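Local coordinates for protein acyltransferase (PDB 4Q38) that transfers a long aliphatic acyl group from acyl-coenzyme A to an amino sugar of the glycopeptide antibiotic teicoplanin, at residues 66-72 / 162-166; 89-93 / 125-129; 134-138 / 151-155. All coordinates share one frame; numbering follows the deposited sequence.

Interaction 1: 66-72 / 162-166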
loop_
_atom_site.group_PDB
_atom_site.type_symbol
_atom_site.label_atom_id
_atom_site.label_comp_id
_atom_site.label_asym_id
_atom_site.label_seq_id
_atom_site.Cartn_x
_atom_site.Cartn_y
_atom_site.Cartn_z
ATOM N N PRO A 66 -9.775 1.926 -12.257
ATOM C CA PRO A 66 -10.179 2.519 -13.543
ATOM C C PRO A 66 -10.983 1.525 -14.394
ATOM O O PRO A 66 -10.763 0.309 -14.303
ATOM C CB PRO A 66 -8.844 2.863 -14.208
ATOM C CG PRO A 66 -7.894 3.048 -13.057
ATOM C CD PRO A 66 -8.316 2.003 -12.056
ATOM N N GLU A 67 -11.911 2.046 -15.194
ATOM C CA GLU A 67 -12.827 1.216 -15.985
ATOM C C GLU A 67 -12.095 0.187 -16.828
ATOM O O GLU A 67 -12.507 -0.968 -16.876
ATOM C CB GLU A 67 -13.746 2.076 -16.876
ATOM C CG GLU A 67 -14.697 2.996 -16.110
ATOM C CD GLU A 67 -15.664 2.251 -15.192
ATOM O OE1 GLU A 67 -15.831 2.681 -14.028
ATOM O OE2 GLU A 67 -16.265 1.239 -15.627
ATOM N N LEU A 68 -11.008 0.604 -17.477
ATOM C CA LEU A 68 -10.232 -0.288 -18.343
ATOM C C LEU A 68 -9.748 -1.539 -17.600
ATOM O O LEU A 68 -9.985 -2.674 -18.049
ATOM C CB LEU A 68 -9.042 0.451 -18.963
ATOM C CG LEU A 68 -8.072 -0.374 -19.818
ATOM C CD1 LEU A 68 -8.765 -0.921 -21.064
ATOM C CD2 LEU A 68 -6.852 0.454 -20.194
ATOM N N ASP A 69 -9.076 -1.324 -16.468
ATOM C CA ASP A 69 -8.580 -2.433 -15.649
ATOM C C ASP A 69 -9.709 -3.297 -15.105
ATOM O O ASP A 69 -9.603 -4.517 -15.122
ATOM C CB ASP A 69 -7.716 -1.923 -14.487
ATOM C CG ASP A 69 -6.617 -0.999 -14.951
ATOM O OD1 ASP A 69 -6.902 0.191 -15.117
ATOM O OD2 ASP A 69 -5.476 -1.455 -15.146
ATOM N N ALA A 70 -10.772 -2.658 -14.615
ATOM C CA ALA A 70 -11.913 -3.367 -14.029
ATOM C C ALA A 70 -12.552 -4.349 -15.021
ATOM O O ALA A 70 -12.846 -5.500 -14.664
ATOM C CB ALA A 70 -12.944 -2.381 -13.499
ATOM N N GLU A 71 -12.745 -3.892 -16.261
ATOM C CA GLU A 71 -13.229 -4.758 -17.348
ATOM C C GLU A 71 -12.350 -5.983 -17.466
ATOM O O GLU A 71 -12.843 -7.111 -17.519
ATOM C CB GLU A 71 -13.183 -4.035 -18.694
ATOM C CG GLU A 71 -14.305 -3.053 -18.952
ATOM C CD GLU A 71 -14.087 -2.279 -20.241
ATOM O OE1 GLU A 71 -14.143 -2.904 -21.322
ATOM O OE2 GLU A 71 -13.850 -1.053 -20.169
ATOM N N GLU A 72 -11.041 -5.748 -17.523
ATOM C CA GLU A 72 -10.066 -6.820 -17.683
ATOM C C GLU A 72 -10.060 -7.763 -16.484
ATOM O O GLU A 72 -9.941 -8.989 -16.637
ATOM C CB GLU A 72 -8.667 -6.243 -17.928
ATOM C CG GLU A 72 -8.538 -5.498 -19.255
ATOM C CD GLU A 72 -7.161 -4.891 -19.481
ATOM O OE1 GLU A 72 -6.272 -5.015 -18.604
ATOM O OE2 GLU A 72 -6.964 -4.290 -20.556
ATOM N N VAL A 162 -3.724 -0.126 -8.604
ATOM C CA VAL A 162 -3.947 -0.706 -9.929
ATOM C C VAL A 162 -3.476 0.281 -11.024
ATOM O O VAL A 162 -2.698 -0.090 -11.908
ATOM C CB VAL A 162 -5.422 -1.120 -10.111
ATOM C CG1 VAL A 162 -5.673 -1.613 -11.530
ATOM C CG2 VAL A 162 -5.777 -2.212 -9.113
ATOM N N ALA A 163 -3.928 1.534 -10.942
ATOM C CA ALA A 163 -3.521 2.583 -11.902
ATOM C C ALA A 163 -2.007 2.766 -11.950
ATOM O O ALA A 163 -1.424 2.891 -13.034
ATOM C CB ALA A 163 -4.203 3.905 -11.581
ATOM N N ILE A 164 -1.375 2.762 -10.776
ATOM C CA ILE A 164 0.086 2.843 -10.668
ATOM C C ILE A 164 0.772 1.698 -11.401
ATOM O O ILE A 164 1.754 1.916 -12.103
ATOM C CB ILE A 164 0.544 2.897 -9.189
ATOM C CG1 ILE A 164 0.308 4.308 -8.607
ATOM C CG2 ILE A 164 2.003 2.463 -9.039
ATOM C CD1 ILE A 164 0.270 4.333 -7.087
ATOM N N HIS A 165 0.274 0.472 -11.237
ATOM C CA HIS A 165 0.885 -0.653 -11.951
ATOM C C HIS A 165 0.949 -0.391 -13.431
ATOM O O HIS A 165 2.002 -0.576 -14.060
ATOM C CB HIS A 165 0.166 -1.975 -11.671
ATOM C CG HIS A 165 0.829 -3.165 -12.328
ATOM N ND1 HIS A 165 0.727 -3.408 -13.647
ATOM C CD2 HIS A 165 1.636 -4.168 -11.805
ATOM C CE1 HIS A 165 1.428 -4.510 -13.956
ATOM N NE2 HIS A 165 1.980 -4.980 -12.829
ATOM N N ARG A 166 -0.163 0.073 -13.996
ATOM C CA ARG A 166 -0.267 0.280 -15.438
ATOM C C ARG A 166 0.615 1.433 -15.909
ATOM O O ARG A 166 1.246 1.340 -16.962
ATOM C CB ARG A 166 -1.720 0.505 -15.854
ATOM C CG ARG A 166 -1.929 0.675 -17.356
ATOM C CD ARG A 166 -3.406 0.818 -17.704
ATOM N NE ARG A 166 -4.164 -0.398 -17.397
ATOM C CZ ARG A 166 -4.354 -1.412 -18.242
ATOM N NH1 ARG A 166 -3.830 -1.382 -19.468
ATOM N NH2 ARG A 166 -5.068 -2.464 -17.854
HETATM O O HOH W 1 -3.220 -2.049 -13.766
HETATM O O HOH W 2 -4.880 -3.168 -21.339
#
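Asp69 OD2 takes two hydrogen bonds from one guanidinium group: Arg166 NE reaches it at 2.8 Å and Arg166 NH2 at 2.9 Å, a side-on grip in which NE and NH2 converge on a single oxygen. The oxygen lies almost in the guanidinium plane, yet both donors arrive from the same face of the carboxylate, whose plane is turned 64° from that of the arginine. A water lies close to both Asp69 OD2 and Val162 O. Arg166 NH2 also binds Glu72 OE1 at 2.9 Å, where Tyr124 OH is a second partner, and another water joins Glu72 OE2 to Arg166 NH1. With two carboxylates at its edge, the guanidinium is fixed in rotation, and its positive charge is probably more than offset. Leu68 CD2 lies over one face, toward its rim, 3.6 Å from Arg166 NH1. The arginine starts anti to its backbone nitrogen (chi1 -178°) and bends at chi3, which brings NE round to Asp69. Closer to the backbones Val162 CG1 packs against Asp69 CB at 3.6 Å, and Pro66, the N-cap residue, makes an apolar contact with Ala163 CB. A salt-bridge network thus joins helices 67-76 and 157-169, whose contacting segments cross at 96° in the helical N-terminal domain.

Interaction 2: 89-93 / 125-129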
loop_
_atom_site.group_PDB
_atom_site.type_symbol
_atom_site.label_atom_id
_atom_site.label_comp_id
_atom_site.label_asym_id
_atom_site.label_seq_id
_atom_site.Cartn_x
_atom_site.Cartn_y
_atom_site.Cartn_z
ATOM N N LEU A 89 -3.876 -21.138 -4.129
ATOM C CA LEU A 89 -3.105 -20.024 -3.569
ATOM C C LEU A 89 -3.979 -18.838 -3.147
ATOM O O LEU A 89 -3.720 -18.207 -2.125
ATOM C CB LEU A 89 -2.059 -19.570 -4.579
ATOM C CG LEU A 89 -1.008 -18.588 -4.072
ATOM C CD1 LEU A 89 -0.151 -19.240 -2.998
ATOM C CD2 LEU A 89 -0.162 -18.107 -5.232
ATOM N N LEU A 90 -5.005 -18.547 -3.938
ATOM C CA LEU A 90 -5.958 -17.487 -3.630
ATOM C C LEU A 90 -6.688 -17.719 -2.304
ATOM O O LEU A 90 -6.837 -16.795 -1.509
ATOM C CB LEU A 90 -6.971 -17.339 -4.769
ATOM C CG LEU A 90 -8.188 -16.440 -4.553
ATOM C CD1 LEU A 90 -7.784 -14.974 -4.432
ATOM C CD2 LEU A 90 -9.182 -16.646 -5.692
ATOM N N GLU A 91 -7.142 -18.950 -2.080
ATOM C CA GLU A 91 -7.834 -19.319 -0.845
ATOM C C GLU A 91 -6.951 -19.144 0.381
ATOM O O GLU A 91 -7.373 -18.559 1.378
ATOM C CB GLU A 91 -8.275 -20.786 -0.894
ATOM C CG GLU A 91 -9.395 -21.084 -1.867
ATOM C CD GLU A 91 -9.858 -22.521 -1.761
ATOM O OE1 GLU A 91 -9.025 -23.441 -1.931
ATOM O OE2 GLU A 91 -11.060 -22.723 -1.511
ATOM N N ARG A 92 -5.736 -19.678 0.299
ATOM C CA ARG A 92 -4.796 -19.680 1.420
ATOM C C ARG A 92 -4.182 -18.304 1.693
ATOM O O ARG A 92 -3.937 -17.963 2.842
ATOM C CB ARG A 92 -3.709 -20.737 1.215
ATOM C CG ARG A 92 -4.223 -22.134 1.529
ATOM C CD ARG A 92 -3.634 -23.209 0.639
ATOM N NE ARG A 92 -4.390 -24.458 0.793
ATOM C CZ ARG A 92 -5.496 -24.769 0.115
ATOM N NH1 ARG A 92 -5.983 -23.941 -0.800
ATOM N NH2 ARG A 92 -6.117 -25.925 0.347
ATOM N N THR A 93 -3.953 -17.531 0.638
ATOM C CA THR A 93 -3.427 -16.167 0.777
ATOM C C THR A 93 -4.475 -15.294 1.460
ATOM O O THR A 93 -4.163 -14.511 2.367
ATOM C CB THR A 93 -3.020 -15.585 -0.593
ATOM O OG1 THR A 93 -1.979 -16.389 -1.145
ATOM C CG2 THR A 93 -2.501 -14.146 -0.464
ATOM N N PHE A 125 -3.771 -11.287 -9.778
ATOM C CA PHE A 125 -3.958 -12.205 -8.646
ATOM C C PHE A 125 -4.337 -11.496 -7.341
ATOM O O PHE A 125 -5.298 -11.858 -6.680
ATOM C CB PHE A 125 -2.716 -13.083 -8.427
ATOM C CG PHE A 125 -2.842 -14.028 -7.258
ATOM C CD1 PHE A 125 -3.577 -15.215 -7.375
ATOM C CD2 PHE A 125 -2.242 -13.733 -6.035
ATOM C CE1 PHE A 125 -3.708 -16.079 -6.293
ATOM C CE2 PHE A 125 -2.365 -14.595 -4.951
ATOM C CZ PHE A 125 -3.096 -15.775 -5.083
ATOM N N HIS A 126 -3.561 -10.491 -6.973
ATOM C CA HIS A 126 -3.756 -9.816 -5.687
ATOM C C HIS A 126 -4.923 -8.878 -5.669
ATOM O O HIS A 126 -5.413 -8.491 -4.605
ATOM C CB HIS A 126 -2.456 -9.142 -5.274
ATOM C CG HIS A 126 -1.376 -10.136 -4.958
ATOM N ND1 HIS A 126 -1.440 -10.944 -3.882
ATOM C CD2 HIS A 126 -0.211 -10.477 -5.643
ATOM C CE1 HIS A 126 -0.362 -11.757 -3.870
ATOM N NE2 HIS A 126 0.391 -11.466 -4.940
ATOM N N VAL A 127 -5.404 -8.505 -6.849
ATOM C CA VAL A 127 -6.705 -7.841 -6.926
ATOM C C VAL A 127 -7.818 -8.821 -6.516
ATOM O O VAL A 127 -8.750 -8.446 -5.773
ATOM C CB VAL A 127 -6.965 -7.271 -8.336
ATOM C CG1 VAL A 127 -8.349 -6.635 -8.416
ATOM C CG2 VAL A 127 -5.893 -6.256 -8.699
ATOM N N TYR A 128 -7.726 -10.070 -6.989
ATOM C CA TYR A 128 -8.712 -11.101 -6.598
ATOM C C TYR A 128 -8.635 -11.390 -5.101
ATOM O O TYR A 128 -9.661 -11.550 -4.445
ATOM C CB TYR A 128 -8.544 -12.399 -7.413
ATOM C CG TYR A 128 -8.690 -12.165 -8.895
ATOM C CD1 TYR A 128 -9.872 -11.632 -9.420
ATOM C CD2 TYR A 128 -7.640 -12.424 -9.763
ATOM C CE1 TYR A 128 -10.000 -11.377 -10.774
ATOM C CE2 TYR A 128 -7.754 -12.172 -11.124
ATOM C CZ TYR A 128 -8.935 -11.650 -11.616
ATOM O OH TYR A 128 -9.060 -11.391 -12.953
ATOM N N VAL A 129 -7.412 -11.452 -4.573
ATOM C CA VAL A 129 -7.219 -11.541 -3.123
ATOM C C VAL A 129 -7.959 -10.406 -2.427
ATOM O O VAL A 129 -8.708 -10.653 -1.477
ATOM C CB VAL A 129 -5.733 -11.500 -2.706
ATOM C CG1 VAL A 129 -5.612 -11.491 -1.182
ATOM C CG2 VAL A 129 -4.982 -12.701 -3.252
#
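The Phe125 ring presents its edge to the backbone of helix 84-98: Leu90 N lies near the ring plane, 3.6 Å from CZ, and Thr93 OG1 approaches the same edge at 4.1 Å from Phe125 CZ. Leu89 CG comes in obliquely, 3.6 Å from Phe125 CZ, while within its own helix the phenylalanine sets CD2 over one face of the His126 imidazole. With chi1 at 179°, Phe125 CG stands anti to the backbone nitrogen, and the ring extends across to the turn formed by Leu89 and Leu90. Here the two short helical segments cross at -50° with their axes 9.9 Å apart, close to the textbook angle for ridges-into-grooves packing of ridges built from residues four apart; the pairs Leu89 with Thr93 and Phe125 with Val129 are spaced in this way. Beside the ring, Leu90 CD1 lies over the opposing helix backbone, 3.5 Å from Val129 N, and also meets Val129 CG2 and Tyr128 CB. Further along, Thr93 CG2 touches Val129 CG2 at 4.0 Å, the two side chains crossing at about a right angle. The Thr93 hydroxyl is satisfied within its own helix by a 2.7 Å bond from OG1 to Leu89 O, which Thr93 N reaches from the opposite face of the carbonyl plane. Leu35 and Leu38 of helix 32-41 pack on Leu89, and Tyr128 OH is hydrogen-bonded to Ile73 O.

Interaction 3: 134-138 / 151-155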
loop_
_atom_site.group_PDB
_atom_site.type_symbol
_atom_site.label_atom_id
_atom_site.label_comp_id
_atom_site.label_asym_id
_atom_site.label_seq_id
_atom_site.Cartn_x
_atom_site.Cartn_y
_atom_site.Cartn_z
ATOM N N VAL A 134 -12.648 -8.280 0.858
ATOM C CA VAL A 134 -13.476 -7.116 1.168
ATOM C C VAL A 134 -14.582 -7.428 2.203
ATOM O O VAL A 134 -14.744 -6.661 3.163
ATOM C CB VAL A 134 -14.060 -6.442 -0.102
ATOM C CG1 VAL A 134 -15.195 -5.486 0.242
ATOM C CG2 VAL A 134 -12.970 -5.712 -0.877
ATOM N N PRO A 135 -15.341 -8.543 2.016
ATOM C CA PRO A 135 -16.406 -8.808 2.992
ATOM C C PRO A 135 -15.871 -8.963 4.417
ATOM O O PRO A 135 -16.437 -8.387 5.347
ATOM C CB PRO A 135 -17.027 -10.123 2.499
ATOM C CG PRO A 135 -16.733 -10.157 1.031
ATOM C CD PRO A 135 -15.368 -9.513 0.902
ATOM N N ALA A 136 -14.779 -9.706 4.583
ATOM C CA ALA A 136 -14.157 -9.865 5.900
ATOM C C ALA A 136 -13.741 -8.525 6.536
ATOM O O ALA A 136 -14.064 -8.252 7.698
ATOM C CB ALA A 136 -12.958 -10.799 5.811
ATOM N N VAL A 137 -13.031 -7.681 5.789
ATOM C CA VAL A 137 -12.581 -6.411 6.390
ATOM C C VAL A 137 -13.763 -5.479 6.652
ATOM O O VAL A 137 -13.767 -4.758 7.645
ATOM C CB VAL A 137 -11.421 -5.724 5.612
ATOM C CG1 VAL A 137 -11.885 -5.177 4.256
ATOM C CG2 VAL A 137 -10.785 -4.626 6.465
ATOM N N ARG A 138 -14.776 -5.508 5.785
ATOM C CA ARG A 138 -15.970 -4.683 5.994
ATOM C C ARG A 138 -16.727 -5.113 7.262
ATOM O O ARG A 138 -17.291 -4.268 7.970
ATOM C CB ARG A 138 -16.901 -4.705 4.766
ATOM C CG ARG A 138 -16.380 -3.952 3.542
ATOM C CD ARG A 138 -16.276 -2.455 3.791
ATOM N NE ARG A 138 -17.587 -1.830 4.000
ATOM C CZ ARG A 138 -17.840 -0.879 4.899
ATOM N NH1 ARG A 138 -16.883 -0.428 5.719
ATOM N NH2 ARG A 138 -19.067 -0.383 4.997
ATOM N N GLY A 151 -14.558 3.515 5.814
ATOM C CA GLY A 151 -14.204 2.171 5.360
ATOM C C GLY A 151 -13.978 2.128 3.855
ATOM O O GLY A 151 -12.951 1.636 3.389
ATOM N N TRP A 152 -14.944 2.652 3.094
ATOM C CA TRP A 152 -14.814 2.697 1.635
ATOM C C TRP A 152 -13.694 3.596 1.170
ATOM O O TRP A 152 -12.895 3.192 0.332
ATOM C CB TRP A 152 -16.152 3.054 0.969
ATOM C CG TRP A 152 -17.126 1.900 1.038
ATOM C CD1 TRP A 152 -18.352 1.857 1.702
ATOM C CD2 TRP A 152 -16.965 0.560 0.452
ATOM N NE1 TRP A 152 -18.952 0.626 1.555
ATOM C CE2 TRP A 152 -18.172 -0.201 0.824
ATOM C CE3 TRP A 152 -15.984 -0.064 -0.329
ATOM C CZ2 TRP A 152 -18.368 -1.521 0.424
ATOM C CZ3 TRP A 152 -16.190 -1.399 -0.718
ATOM C CH2 TRP A 152 -17.355 -2.107 -0.354
ATOM N N GLU A 153 -13.605 4.802 1.725
ATOM C CA GLU A 153 -12.522 5.732 1.361
ATOM C C GLU A 153 -11.150 5.063 1.523
ATOM O O GLU A 153 -10.267 5.214 0.680
ATOM C CB GLU A 153 -12.600 6.997 2.213
ATOM C CG GLU A 153 -11.693 8.140 1.778
ATOM C CD GLU A 153 -11.775 9.324 2.731
ATOM O OE1 GLU A 153 -12.878 9.587 3.255
ATOM O OE2 GLU A 153 -10.737 9.990 2.969
ATOM N N THR A 154 -10.990 4.318 2.612
ATOM C CA THR A 154 -9.754 3.573 2.870
ATOM C C THR A 154 -9.463 2.541 1.774
ATOM O O THR A 154 -8.352 2.470 1.251
ATOM C CB THR A 154 -9.830 2.907 4.253
ATOM O OG1 THR A 154 -9.996 3.929 5.252
ATOM C CG2 THR A 154 -8.564 2.080 4.542
ATOM N N LEU A 155 -10.473 1.749 1.424
ATOM C CA LEU A 155 -10.289 0.657 0.474
ATOM C C LEU A 155 -10.059 1.104 -0.972
ATOM O O LEU A 155 -9.568 0.315 -1.775
ATOM C CB LEU A 155 -11.467 -0.342 0.566
ATOM C CG LEU A 155 -11.624 -1.043 1.925
ATOM C CD1 LEU A 155 -12.858 -1.940 1.948
ATOM C CD2 LEU A 155 -10.379 -1.844 2.302
#
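A cation-pi pair, Arg138 on Trp152, ties together two successive helices, 125-143 and 148-155, which a short loop joins and whose segments run at 137° to each other. Arg138 CZ stands 4.2 Å from the centroid of the tryptophan five-membered ring, over its face, while the CD methylene makes a CH-pi contact with the six-membered ring at the same 4.2 Å from its centroid. The charged end and the aliphatic shaft of one side chain therefore share a single indole face. The guanidinium is tilted, its plane 48° from that of the indole. Bends at chi2 and chi3 (both -66°) fold the arginine back across the ring. Its polar end has further partners: NH2 forms a salt bridge with Asp148 and NH1 a hydrogen bond with His141, so that both terminal nitrogens are held. Gly151, with no side chain, lets Arg138 NH1 come within 3.7 Å of its CA. Leu155 CD1 packs against Arg138 CD at 3.9 Å and meets Val137 CG1 tip to tip at 4.1 Å, and Val134 CG1 touches Trp152 CH2, the two side chains crossing at about a right angle. Around this pairing, Arg62 at the end of helix 53-62 makes another cation-pi contact with Trp152, Leu63 touches both Trp152 and Leu155, and Thr154 OG1 binds the backbone N of Arg190 in strand 188-191, an outer strand of the mixed sheet.

Overall arrangement
All three contacts are made between helices of the N-terminal domain, with interaction 3 bordering the mixed beta-sheet of the GNAT-like part at strand 188-191. Interaction 1 closes the longest loop, and interactions 2 and 3 are nested inside it, following one another along the chain. Helix 125-143 serves both of these, giving its start to interaction 2 and a later turn to interaction 3; their centres are 16 Å apart. Interactions 1 and 2, 17 Å apart between centres, touch where Val162 CG2 meets Val127 CG2 at 4.1 Å. Interactions 1 and 3 do not touch, but helices 148-155 and 157-169 are consecutive. Helix 125-143 thus links contacts made by helices before and after it, away from the coenzyme A and sugar sites.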